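Local coordinates for protein Crov588 (Cafeteriavirus, PDB 6NYR) that is of unknown function but folds as a leucine-rich-repeat protein of FNIP repeats whose chain curves round into a ring, at residues 39-43 with 61-65; 54-59 with 75-81; 68-74 with 90-96; 83-89 with 104-110. All blocks are in the same frame, centred on the assembly; numbering follows the deposited sequence.

Interaction 1: residues 39-43 with 61-65; sequences GEKFN and WTSEF
Glu64 lies against Glu40 and Lys41, and it accounts for more of the buried surface than any other residue here. Its backbone N donates to Glu40 O at 2.7 Å, and its own CB and CG pack against that same oxygen. With CG beside the backbone N (chi1 -58°) and the rest of the chain extended, the carboxylate runs alongside Lys41, both side chains pointing the same way, and OE2 forms a long salt bridge of 3.6 Å to Lys41 NZ. The Glu40 side chain turns to Thr62: its CG touches both Thr62 O and Thr62 OG1 at 3.6 Å, the two side chains crossing at a slant. Phe65 sets its CD1 4.2 Å from Phe42 CE2. Between the two loops one water donates to Gly39 O and Phe42 O and accepts from Ser63 OG, and that hydroxyl in turn takes Phe65 N at 3.0 Å in an ST turn. Asn43 lays its amide against Glu64 O and reaches past it to Asn66 N through OD1. The two loops follow strands 35-37 and 56-58; Phe42 stacks on Phe38 and Phe65 on Phe59, residues that directly follow those strands.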
# COMPACT_ATOMS: atom_id res chain seq x y z
N GLY A 39 -7.16 9.29 20.39
CA GLY A 39 -5.91 9.62 19.72
C GLY A 39 -4.78 10.00 20.64
O GLY A 39 -4.75 9.59 21.81
N GLU A 40 -3.83 10.78 20.13
CA GLU A 40 -2.64 11.11 20.89
C GLU A 40 -2.97 12.01 22.07
O GLU A 40 -2.56 11.74 23.21
CB GLU A 40 -1.61 11.79 19.98
CG GLU A 40 -0.20 11.85 20.56
CD GLU A 40 0.79 12.55 19.63
OE1 GLU A 40 0.35 13.30 18.74
OE2 GLU A 40 2.01 12.33 19.80
N LYS A 41 -3.72 13.08 21.83
CA LYS A 41 -3.82 14.16 22.79
C LYS A 41 -4.91 13.96 23.84
O LYS A 41 -4.90 14.67 24.86
CB LYS A 41 -4.07 15.49 22.06
CG LYS A 41 -2.89 15.97 21.22
CD LYS A 41 -1.74 16.41 22.11
CE LYS A 41 -0.61 17.03 21.29
NZ LYS A 41 0.48 17.57 22.16
N PHE A 42 -5.84 13.03 23.63
CA PHE A 42 -6.95 12.90 24.57
C PHE A 42 -6.45 12.47 25.94
O PHE A 42 -5.74 11.47 26.08
CB PHE A 42 -7.97 11.88 24.05
CG PHE A 42 -9.10 11.63 25.01
CD1 PHE A 42 -10.11 12.56 25.17
CD2 PHE A 42 -9.15 10.46 25.75
CE1 PHE A 42 -11.15 12.34 26.05
CE2 PHE A 42 -10.19 10.23 26.63
CZ PHE A 42 -11.19 11.17 26.78
N ASN A 43 -6.83 13.24 26.96
CA ASN A 43 -6.45 12.96 28.35
C ASN A 43 -7.53 13.55 29.26
O ASN A 43 -7.33 14.56 29.95
CB ASN A 43 -5.06 13.51 28.67
CG ASN A 43 -4.51 12.99 29.98
OD1 ASN A 43 -4.94 11.95 30.47
ND2 ASN A 43 -3.56 13.72 30.55
N TRP A 61 -1.34 3.83 20.25
CA TRP A 61 -0.17 3.51 21.07
C TRP A 61 0.55 4.73 21.62
O TRP A 61 1.25 4.60 22.63
CB TRP A 61 0.80 2.63 20.26
CG TRP A 61 1.47 3.28 19.09
CD1 TRP A 61 0.93 3.57 17.88
CD2 TRP A 61 2.84 3.70 19.03
NE1 TRP A 61 1.87 4.16 17.06
CE2 TRP A 61 3.06 4.24 17.75
CE3 TRP A 61 3.91 3.66 19.93
CZ2 TRP A 61 4.29 4.75 17.35
CZ3 TRP A 61 5.14 4.17 19.54
CH2 TRP A 61 5.32 4.71 18.26
N THR A 62 0.40 5.91 21.02
CA THR A 62 1.09 7.10 21.52
C THR A 62 0.20 7.96 22.41
O THR A 62 0.58 9.08 22.75
CB THR A 62 1.62 7.95 20.36
OG1 THR A 62 0.53 8.42 19.55
CG2 THR A 62 2.58 7.14 19.49
N SER A 63 -0.96 7.45 22.82
CA SER A 63 -1.92 8.25 23.57
C SER A 63 -1.31 8.81 24.85
O SER A 63 -0.53 8.15 25.54
CB SER A 63 -3.14 7.40 23.93
OG SER A 63 -3.68 7.79 25.19
N GLU A 64 -1.69 10.05 25.17
CA GLU A 64 -1.24 10.75 26.37
C GLU A 64 -2.18 10.54 27.56
O GLU A 64 -2.07 11.26 28.56
CB GLU A 64 -1.11 12.24 26.07
CG GLU A 64 -0.14 12.56 24.93
CD GLU A 64 0.12 14.04 24.76
OE1 GLU A 64 -0.40 14.84 25.57
OE2 GLU A 64 0.85 14.41 23.81
N PHE A 65 -3.09 9.58 27.47
CA PHE A 65 -4.07 9.32 28.53
C PHE A 65 -3.41 8.66 29.73
O PHE A 65 -2.75 7.62 29.60
CB PHE A 65 -5.18 8.44 27.96
CG PHE A 65 -6.22 8.02 28.96
CD1 PHE A 65 -7.23 8.89 29.32
CD2 PHE A 65 -6.19 6.76 29.52
CE1 PHE A 65 -8.20 8.51 30.23
CE2 PHE A 65 -7.15 6.37 30.43
CZ PHE A 65 -8.16 7.25 30.79
O HOH W 1 -5.73 9.58 24.16

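Interaction 2: residues 54-59 with 75-81; sequences IKVIKF and SLTEIYY
Ile57 and Ile79 lie side by side on the buried face of two parallel strands, 56-58 and 78-80, whose axes pass 4.7 Å apart at an angle of 8°. Followed outward, Ile57 starts with CB 3.9 Å from Ile79 CG1. Its CG2 branch, anti to the backbone N, touches Ile79 CG1 and CD1, whereas CG1, beside that nitrogen (chi1 -64°), turns to Leu76 CD2 at 4.0 Å. The terminal CD1 reaches both methyls of Leu76, the side chains meeting nearly at right angles. Toward the strand ends Phe59 and Tyr81 run near-parallel but slid apart, their ring centroids 5.3 Å from each other. Val56 meets Glu78 on the other face, where Tyr80 OH donates to Glu78 OE1 from above the carboxylate plane. Between the faces, Tyr80 N donates to Ile57 O at 2.9 Å and Ile57 N to Glu78 O. Lys55 O takes three donors: Thr77 N at 2.9 Å, Glu78 N, and Thr77 OG1 from above the carbonyl plane. This chemistry gives the pair a buried apolar side and a mixed side, where Val56 and the Tyr80 ring lie beside the Tyr80-Glu78 hydrogen bond, with Lys55 O gripped by three bonds where the second strand begins.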
# COMPACT_ATOMS: atom_id res chain seq x y z
N ILE A 54 -21.13 1.05 23.38
CA ILE A 54 -19.77 0.89 22.87
C ILE A 54 -19.09 -0.20 23.69
O ILE A 54 -19.10 -0.17 24.92
CB ILE A 54 -18.99 2.22 22.89
CG1 ILE A 54 -18.41 2.62 24.24
CG2 ILE A 54 -19.88 3.35 22.33
CD1 ILE A 54 -17.11 1.93 24.59
N LYS A 55 -18.53 -1.18 22.99
CA LYS A 55 -17.94 -2.36 23.60
C LYS A 55 -16.43 -2.41 23.44
O LYS A 55 -15.79 -3.29 24.03
CB LYS A 55 -18.57 -3.62 22.99
CG LYS A 55 -20.10 -3.58 23.05
CD LYS A 55 -20.74 -4.96 22.98
CE LYS A 55 -20.49 -5.61 21.63
NZ LYS A 55 -21.07 -4.79 20.51
N VAL A 56 -15.84 -1.49 22.68
CA VAL A 56 -14.42 -1.48 22.37
C VAL A 56 -13.92 -0.06 22.55
O VAL A 56 -14.49 0.88 21.98
CB VAL A 56 -14.14 -1.98 20.94
CG1 VAL A 56 -12.65 -1.95 20.65
CG2 VAL A 56 -14.72 -3.38 20.75
N ILE A 57 -12.84 0.11 23.32
CA ILE A 57 -12.20 1.40 23.52
C ILE A 57 -10.73 1.23 23.14
O ILE A 57 -9.96 0.61 23.89
CB ILE A 57 -12.35 1.92 24.95
CG1 ILE A 57 -13.83 2.18 25.26
CG2 ILE A 57 -11.54 3.19 25.15
CD1 ILE A 57 -14.11 2.65 26.67
N LYS A 58 -10.35 1.78 21.99
CA LYS A 58 -8.99 1.69 21.47
C LYS A 58 -8.33 3.05 21.60
O LYS A 58 -8.87 4.05 21.13
CB LYS A 58 -9.02 1.23 20.01
CG LYS A 58 -7.67 0.80 19.45
CD LYS A 58 -6.89 1.96 18.87
CE LYS A 58 -5.62 1.49 18.16
NZ LYS A 58 -5.88 1.00 16.78
N PHE A 59 -7.18 3.09 22.27
CA PHE A 59 -6.55 4.37 22.60
C PHE A 59 -5.45 4.80 21.64
O PHE A 59 -5.21 6.00 21.51
CB PHE A 59 -5.96 4.31 24.02
CG PHE A 59 -6.93 4.72 25.10
CD1 PHE A 59 -7.15 6.06 25.38
CD2 PHE A 59 -7.61 3.77 25.83
CE1 PHE A 59 -8.04 6.43 26.36
CE2 PHE A 59 -8.51 4.14 26.82
CZ PHE A 59 -8.72 5.48 27.08
N SER A 75 -20.67 -3.67 29.92
CA SER A 75 -20.82 -4.22 28.58
C SER A 75 -19.56 -4.06 27.75
O SER A 75 -19.52 -4.55 26.61
CB SER A 75 -21.99 -3.55 27.85
OG SER A 75 -23.22 -3.75 28.54
N LEU A 76 -18.53 -3.40 28.28
CA LEU A 76 -17.23 -3.40 27.61
C LEU A 76 -16.71 -4.82 27.45
O LEU A 76 -16.76 -5.62 28.40
CB LEU A 76 -16.20 -2.58 28.38
CG LEU A 76 -15.79 -1.20 27.86
CD1 LEU A 76 -14.39 -0.90 28.45
CD2 LEU A 76 -15.78 -1.08 26.37
N THR A 77 -16.20 -5.14 26.27
CA THR A 77 -15.52 -6.40 26.02
C THR A 77 -14.05 -6.23 25.65
O THR A 77 -13.30 -7.20 25.74
CB THR A 77 -16.21 -7.19 24.90
OG1 THR A 77 -16.25 -6.39 23.71
CG2 THR A 77 -17.63 -7.55 25.31
N GLU A 78 -13.64 -5.04 25.23
CA GLU A 78 -12.27 -4.81 24.77
C GLU A 78 -11.84 -3.41 25.18
O GLU A 78 -12.62 -2.46 25.08
CB GLU A 78 -12.16 -4.95 23.25
CG GLU A 78 -12.86 -6.15 22.69
CD GLU A 78 -12.56 -6.37 21.21
OE1 GLU A 78 -11.70 -5.65 20.67
OE2 GLU A 78 -13.20 -7.25 20.59
N ILE A 79 -10.60 -3.29 25.65
CA ILE A 79 -10.00 -1.99 25.86
C ILE A 79 -8.49 -2.13 25.71
O ILE A 79 -7.88 -3.06 26.25
CB ILE A 79 -10.36 -1.37 27.23
CG1 ILE A 79 -9.84 0.07 27.29
CG2 ILE A 79 -9.77 -2.19 28.36
CD1 ILE A 79 -10.43 0.90 28.39
N TYR A 80 -7.89 -1.18 24.99
CA TYR A 80 -6.46 -1.19 24.69
C TYR A 80 -5.87 0.15 25.10
O TYR A 80 -6.30 1.20 24.59
CB TYR A 80 -6.23 -1.46 23.20
CG TYR A 80 -7.02 -2.64 22.68
CD1 TYR A 80 -6.45 -3.90 22.63
CD2 TYR A 80 -8.33 -2.50 22.24
CE1 TYR A 80 -7.16 -4.99 22.16
CE2 TYR A 80 -9.05 -3.58 21.77
CZ TYR A 80 -8.46 -4.83 21.73
OH TYR A 80 -9.17 -5.91 21.26
N TYR A 81 -4.92 0.12 26.02
CA TYR A 81 -4.31 1.34 26.55
C TYR A 81 -2.98 1.63 25.86
O TYR A 81 -2.39 0.78 25.20
CB TYR A 81 -4.11 1.23 28.07
CG TYR A 81 -5.39 1.28 28.88
CD1 TYR A 81 -6.06 2.48 29.07
CD2 TYR A 81 -5.90 0.13 29.47
CE1 TYR A 81 -7.22 2.53 29.83
CE2 TYR A 81 -7.06 0.18 30.23
CZ TYR A 81 -7.71 1.39 30.40
OH TYR A 81 -8.87 1.45 31.15

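Interaction 3: residues 68-74 with 90-96; sequences DVNFLTE and EELQNLP
Asn70 and Asn94 bridge a loop and a helix end: the irregular 68-74, which leads toward strand 78-80, lies against the short helix 89-93 and the turn that follows it. Asn94 ND2 donates to Asn70 OD1 at 2.7 Å and 162°. The acceptor lies in the amide plane of Asn94, yet the two amides are turned 71° apart, so they meet crosswise instead of lying flat on each other. Glu91, its chain extended, passes its CG 3.1 Å from Val69 O and brings OE1 to Val69 N in a weak but straight hydrogen bond of 3.4 Å, while OE2 is held by Lys85. In this leucine-rich-repeat chain the contact stacks one connection between strands on the next, on the convex side of the curve, away from the parallel strands. Farther along, Pro96 faces the loop: its CD lies 3.8 Å from Leu72 CB, and its CG touches Thr73 O. Glu74 slides past this proline in the opposite direction, bent at chi2 (70°), and carries OE2 to 3.4 Å from Pro96 CB; that oxygen also accepts a weak hydrogen bond from Ser98 N. Outside the contact, Leu72 also packs on Ile46, and Asp47 OD1 accepts from both Asn70 N and Phe71 N.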
# COMPACT_ATOMS: atom_id res chain seq x y z
N ASP A 68 -7.10 7.78 36.26
CA ASP A 68 -7.62 6.63 36.98
C ASP A 68 -8.95 6.21 36.36
O ASP A 68 -9.81 7.04 36.07
CB ASP A 68 -7.80 6.96 38.46
CG ASP A 68 -6.48 7.18 39.17
OD1 ASP A 68 -5.66 7.98 38.67
OD2 ASP A 68 -6.25 6.54 40.22
N VAL A 69 -9.09 4.91 36.13
CA VAL A 69 -10.24 4.34 35.44
C VAL A 69 -10.75 3.18 36.27
O VAL A 69 -10.09 2.13 36.35
CB VAL A 69 -9.88 3.88 34.02
CG1 VAL A 69 -11.09 3.27 33.33
CG2 VAL A 69 -9.33 5.05 33.20
N ASN A 70 -11.91 3.35 36.91
CA ASN A 70 -12.44 2.33 37.80
C ASN A 70 -13.90 1.97 37.56
O ASN A 70 -14.42 1.10 38.27
CB ASN A 70 -12.27 2.77 39.26
CG ASN A 70 -10.84 2.66 39.74
OD1 ASN A 70 -10.43 1.61 40.24
ND2 ASN A 70 -10.08 3.73 39.59
N PHE A 71 -14.58 2.60 36.60
CA PHE A 71 -16.00 2.36 36.39
C PHE A 71 -16.31 2.20 34.91
O PHE A 71 -17.13 2.91 34.33
CB PHE A 71 -16.83 3.48 37.02
CG PHE A 71 -16.82 3.46 38.52
CD1 PHE A 71 -17.49 2.46 39.21
CD2 PHE A 71 -16.13 4.42 39.24
CE1 PHE A 71 -17.48 2.43 40.59
CE2 PHE A 71 -16.12 4.39 40.62
CZ PHE A 71 -16.80 3.39 41.30
N LEU A 72 -15.66 1.23 34.27
CA LEU A 72 -16.00 0.93 32.89
C LEU A 72 -17.38 0.27 32.82
O LEU A 72 -17.81 -0.42 33.75
CB LEU A 72 -14.98 -0.02 32.26
CG LEU A 72 -13.62 0.50 31.81
CD1 LEU A 72 -13.71 1.80 31.08
CD2 LEU A 72 -12.73 0.60 33.05
N THR A 73 -18.06 0.48 31.70
CA THR A 73 -19.34 -0.17 31.46
C THR A 73 -19.21 -1.68 31.62
O THR A 73 -18.18 -2.27 31.27
CB THR A 73 -19.83 0.18 30.05
OG1 THR A 73 -19.97 1.60 29.93
CG2 THR A 73 -21.17 -0.48 29.76
N GLU A 74 -20.24 -2.30 32.17
CA GLU A 74 -20.26 -3.74 32.32
C GLU A 74 -20.70 -4.43 31.02
O GLU A 74 -21.07 -5.61 31.02
CB GLU A 74 -21.18 -4.15 33.48
CG GLU A 74 -21.01 -5.60 33.95
CD GLU A 74 -19.69 -5.85 34.66
OE1 GLU A 74 -19.42 -5.17 35.67
OE2 GLU A 74 -18.91 -6.72 34.20
N GLU A 90 -5.85 -2.30 42.22
CA GLU A 90 -7.26 -1.98 42.41
C GLU A 90 -7.94 -1.71 41.07
O GLU A 90 -9.00 -2.27 40.78
CB GLU A 90 -7.41 -0.77 43.33
CG GLU A 90 -8.84 -0.26 43.44
CD GLU A 90 -9.11 0.50 44.73
OE1 GLU A 90 -8.89 -0.08 45.81
OE2 GLU A 90 -9.54 1.67 44.66
N GLU A 91 -7.35 -0.84 40.25
CA GLU A 91 -7.92 -0.55 38.94
C GLU A 91 -8.19 -1.83 38.15
O GLU A 91 -9.26 -2.00 37.56
CB GLU A 91 -6.99 0.38 38.15
CG GLU A 91 -7.42 0.56 36.70
CD GLU A 91 -6.90 1.85 36.09
OE1 GLU A 91 -6.52 2.77 36.84
OE2 GLU A 91 -6.88 1.94 34.84
N LEU A 92 -7.22 -2.74 38.12
CA LEU A 92 -7.38 -3.97 37.35
C LEU A 92 -8.48 -4.84 37.95
O LEU A 92 -9.25 -5.49 37.22
CB LEU A 92 -6.07 -4.74 37.29
CG LEU A 92 -4.88 -3.97 36.70
CD1 LEU A 92 -3.66 -4.89 36.61
CD2 LEU A 92 -5.23 -3.37 35.35
N GLN A 93 -8.56 -4.88 39.28
CA GLN A 93 -9.60 -5.63 39.96
C GLN A 93 -10.98 -5.03 39.70
O GLN A 93 -11.99 -5.74 39.77
CB GLN A 93 -9.29 -5.63 41.46
CG GLN A 93 -9.76 -6.81 42.25
CD GLN A 93 -8.97 -6.95 43.55
OE1 GLN A 93 -7.94 -6.30 43.73
NE2 GLN A 93 -9.46 -7.78 44.45
N ASN A 94 -11.03 -3.74 39.37
CA ASN A 94 -12.28 -3.07 39.05
C ASN A 94 -12.65 -3.14 37.58
O ASN A 94 -13.71 -2.64 37.20
CB ASN A 94 -12.21 -1.61 39.49
CG ASN A 94 -12.27 -1.45 41.00
OD1 ASN A 94 -12.74 -2.34 41.71
ND2 ASN A 94 -11.78 -0.32 41.50
N LEU A 95 -11.81 -3.75 36.74
CA LEU A 95 -12.20 -3.99 35.36
C LEU A 95 -13.48 -4.82 35.31
O LEU A 95 -13.70 -5.69 36.16
CB LEU A 95 -11.09 -4.71 34.60
CG LEU A 95 -9.81 -3.91 34.31
CD1 LEU A 95 -8.74 -4.81 33.71
CD2 LEU A 95 -10.09 -2.73 33.39
N PRO A 96 -14.36 -4.56 34.35
CA PRO A 96 -15.64 -5.28 34.30
C PRO A 96 -15.46 -6.73 33.90
O PRO A 96 -14.61 -7.09 33.09
CB PRO A 96 -16.45 -4.50 33.25
CG PRO A 96 -15.41 -3.91 32.35
CD PRO A 96 -14.21 -3.59 33.23

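Interaction 4: residues 83-89 with 104-110; sequences IYKNHSL and LGDVFNQ
His87 sends its NE2 to the backbone of the next loop, where Gly105 N donates to it at 3.1 Å and 170°, close to the imidazole plane. CG set beside the backbone N (chi1 -60°) swings the ring in this direction. The same ring turns an edge toward the face of Phe108 in an offset edge-to-face pair, centroids 5.9 Å apart and planes at 67°. At the edge of the Phe108 ring sit His87 O, 3.2 Å from Phe108 CD1, and Leu89 CD2, 3.8 Å from Phe108 CZ. Nearer the start of the loop, Val107 N donates to Lys85 O at 3.2 Å, and the Val107 CG1 branch crosses Asn86 nearly at a right angle, 3.4 Å from Asn86 ND2. A second layer steadies these groups. Tyr81 meets His87 edge-to-face, a weak bond ties His87 ND1 to Glu91 OE2, and Leu92 of helix 89-93 packs on both His87 and Phe108. Asp106, whose carboxylate lies by Ile83, is itself held by Lys103 and by Glu128 N. Such stacking of one loop on the next, with Phe108 packed inward against Leu92, is consistent with the FNIP type of leucine-rich repeat to which this part of the chain belongs.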
# COMPACT_ATOMS: atom_id res chain seq x y z
N ILE A 83 0.74 4.47 25.72
CA ILE A 83 2.12 4.50 26.20
C ILE A 83 2.24 5.13 27.58
O ILE A 83 3.15 4.77 28.34
CB ILE A 83 2.99 5.24 25.18
CG1 ILE A 83 4.48 5.09 25.51
CG2 ILE A 83 2.63 6.73 25.14
CD1 ILE A 83 5.03 3.72 25.19
N TYR A 84 1.37 6.07 27.93
CA TYR A 84 1.51 6.82 29.17
C TYR A 84 0.60 6.32 30.28
O TYR A 84 0.65 6.86 31.39
CB TYR A 84 1.23 8.31 28.90
CG TYR A 84 2.37 9.07 28.26
CD1 TYR A 84 3.66 9.02 28.80
CD2 TYR A 84 2.17 9.85 27.13
CE1 TYR A 84 4.70 9.73 28.22
CE2 TYR A 84 3.21 10.56 26.55
CZ TYR A 84 4.47 10.49 27.10
OH TYR A 84 5.51 11.20 26.52
N LYS A 85 -0.20 5.28 30.03
CA LYS A 85 -1.18 4.82 31.01
C LYS A 85 -0.55 3.87 32.02
O LYS A 85 0.14 2.91 31.64
CB LYS A 85 -2.34 4.13 30.30
CG LYS A 85 -3.43 3.59 31.22
CD LYS A 85 -4.10 4.70 32.01
CE LYS A 85 -5.31 4.18 32.78
NZ LYS A 85 -5.03 3.94 34.23
N ASN A 86 -0.78 4.14 33.30
CA ASN A 86 -0.40 3.27 34.40
C ASN A 86 -1.64 2.59 34.96
O ASN A 86 -2.78 2.93 34.62
CB ASN A 86 0.31 4.08 35.50
CG ASN A 86 1.20 3.22 36.37
OD1 ASN A 86 1.08 1.99 36.40
ND2 ASN A 86 2.10 3.86 37.11
N HIS A 87 -1.42 1.61 35.84
CA HIS A 87 -2.51 0.97 36.55
C HIS A 87 -2.09 0.69 37.99
O HIS A 87 -0.93 0.38 38.27
CB HIS A 87 -2.94 -0.37 35.91
CG HIS A 87 -3.42 -0.24 34.50
ND1 HIS A 87 -4.64 0.32 34.17
CD2 HIS A 87 -2.84 -0.61 33.33
CE1 HIS A 87 -4.78 0.29 32.85
NE2 HIS A 87 -3.71 -0.27 32.32
N SER A 88 -3.06 0.80 38.90
CA SER A 88 -2.98 0.17 40.20
C SER A 88 -3.68 -1.18 40.12
O SER A 88 -4.51 -1.42 39.24
CB SER A 88 -3.63 1.03 41.29
OG SER A 88 -5.03 0.85 41.31
N LEU A 89 -3.33 -2.09 41.04
CA LEU A 89 -3.99 -3.39 41.06
C LEU A 89 -5.47 -3.26 41.37
O LEU A 89 -6.27 -4.05 40.86
CB LEU A 89 -3.30 -4.31 42.06
CG LEU A 89 -1.79 -4.47 41.83
CD1 LEU A 89 -1.13 -5.23 42.96
CD2 LEU A 89 -1.53 -5.15 40.49
N LEU A 104 -2.77 -3.80 28.52
CA LEU A 104 -2.42 -2.94 29.65
C LEU A 104 -1.61 -1.73 29.18
O LEU A 104 -0.96 -1.76 28.13
CB LEU A 104 -1.62 -3.73 30.68
CG LEU A 104 -2.35 -4.91 31.31
CD1 LEU A 104 -1.39 -5.79 32.09
CD2 LEU A 104 -3.49 -4.42 32.19
N GLY A 105 -1.68 -0.66 29.97
CA GLY A 105 -0.82 0.48 29.71
C GLY A 105 0.65 0.12 29.82
O GLY A 105 1.03 -0.83 30.50
N ASP A 106 1.48 0.90 29.13
CA ASP A 106 2.90 0.59 29.04
C ASP A 106 3.68 0.96 30.29
O ASP A 106 4.80 0.46 30.46
CB ASP A 106 3.50 1.28 27.82
CG ASP A 106 2.98 0.72 26.51
OD1 ASP A 106 2.70 -0.50 26.45
OD2 ASP A 106 2.85 1.49 25.54
N VAL A 107 3.14 1.82 31.15
CA VAL A 107 3.84 2.13 32.39
C VAL A 107 3.69 0.99 33.40
O VAL A 107 4.61 0.74 34.19
CB VAL A 107 3.33 3.45 33.00
CG1 VAL A 107 4.01 3.71 34.34
CG2 VAL A 107 3.56 4.61 32.05
N PHE A 108 2.56 0.30 33.39
CA PHE A 108 2.27 -0.68 34.43
C PHE A 108 3.42 -1.67 34.57
O PHE A 108 3.89 -2.25 33.59
CB PHE A 108 0.98 -1.43 34.11
CG PHE A 108 0.60 -2.43 35.15
CD1 PHE A 108 0.13 -2.01 36.38
CD2 PHE A 108 0.71 -3.79 34.91
CE1 PHE A 108 -0.23 -2.92 37.35
CE2 PHE A 108 0.36 -4.71 35.88
CZ PHE A 108 -0.12 -4.27 37.10
N ASN A 109 3.85 -1.87 35.81
CA ASN A 109 4.97 -2.75 36.09
C ASN A 109 4.94 -3.19 37.55
O ASN A 109 5.90 -2.97 38.29
CB ASN A 109 6.29 -2.05 35.76
CG ASN A 109 7.47 -2.98 35.83
OD1 ASN A 109 7.31 -4.20 35.77
ND2 ASN A 109 8.66 -2.43 35.99
N GLN A 110 3.83 -3.80 37.96
CA GLN A 110 3.67 -4.33 39.30
C GLN A 110 3.22 -5.79 39.20
O GLN A 110 2.55 -6.18 38.25
CB GLN A 110 2.65 -3.55 40.12
CG GLN A 110 3.01 -2.11 40.38
CD GLN A 110 1.83 -1.32 40.92
OE1 GLN A 110 1.29 -1.62 41.98
NE2 GLN A 110 1.41 -0.32 40.16

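The four contacts interleave along the first part of the chain, and residues at their borders join them. Interaction 2 supplies the parallel strands; interactions 1 and 4 pair the loops just after successive strands, their centres about 14 Å apart, and interaction 3 lies farther out. Phe65 of interaction 1 packs its CG 3.5 Å from Phe59 CE1 of interaction 2, and Tyr81 carries the aromatic run onward, with CE2 3.5 Å from His87 CE1 of interaction 4. Tyr81 OH also lies 3.6 Å from Val69 CG1 of interaction 3. Interactions 3 and 4 are joined by a salt bridge, Glu91 OE2 to Lys85 NZ at 2.8 Å.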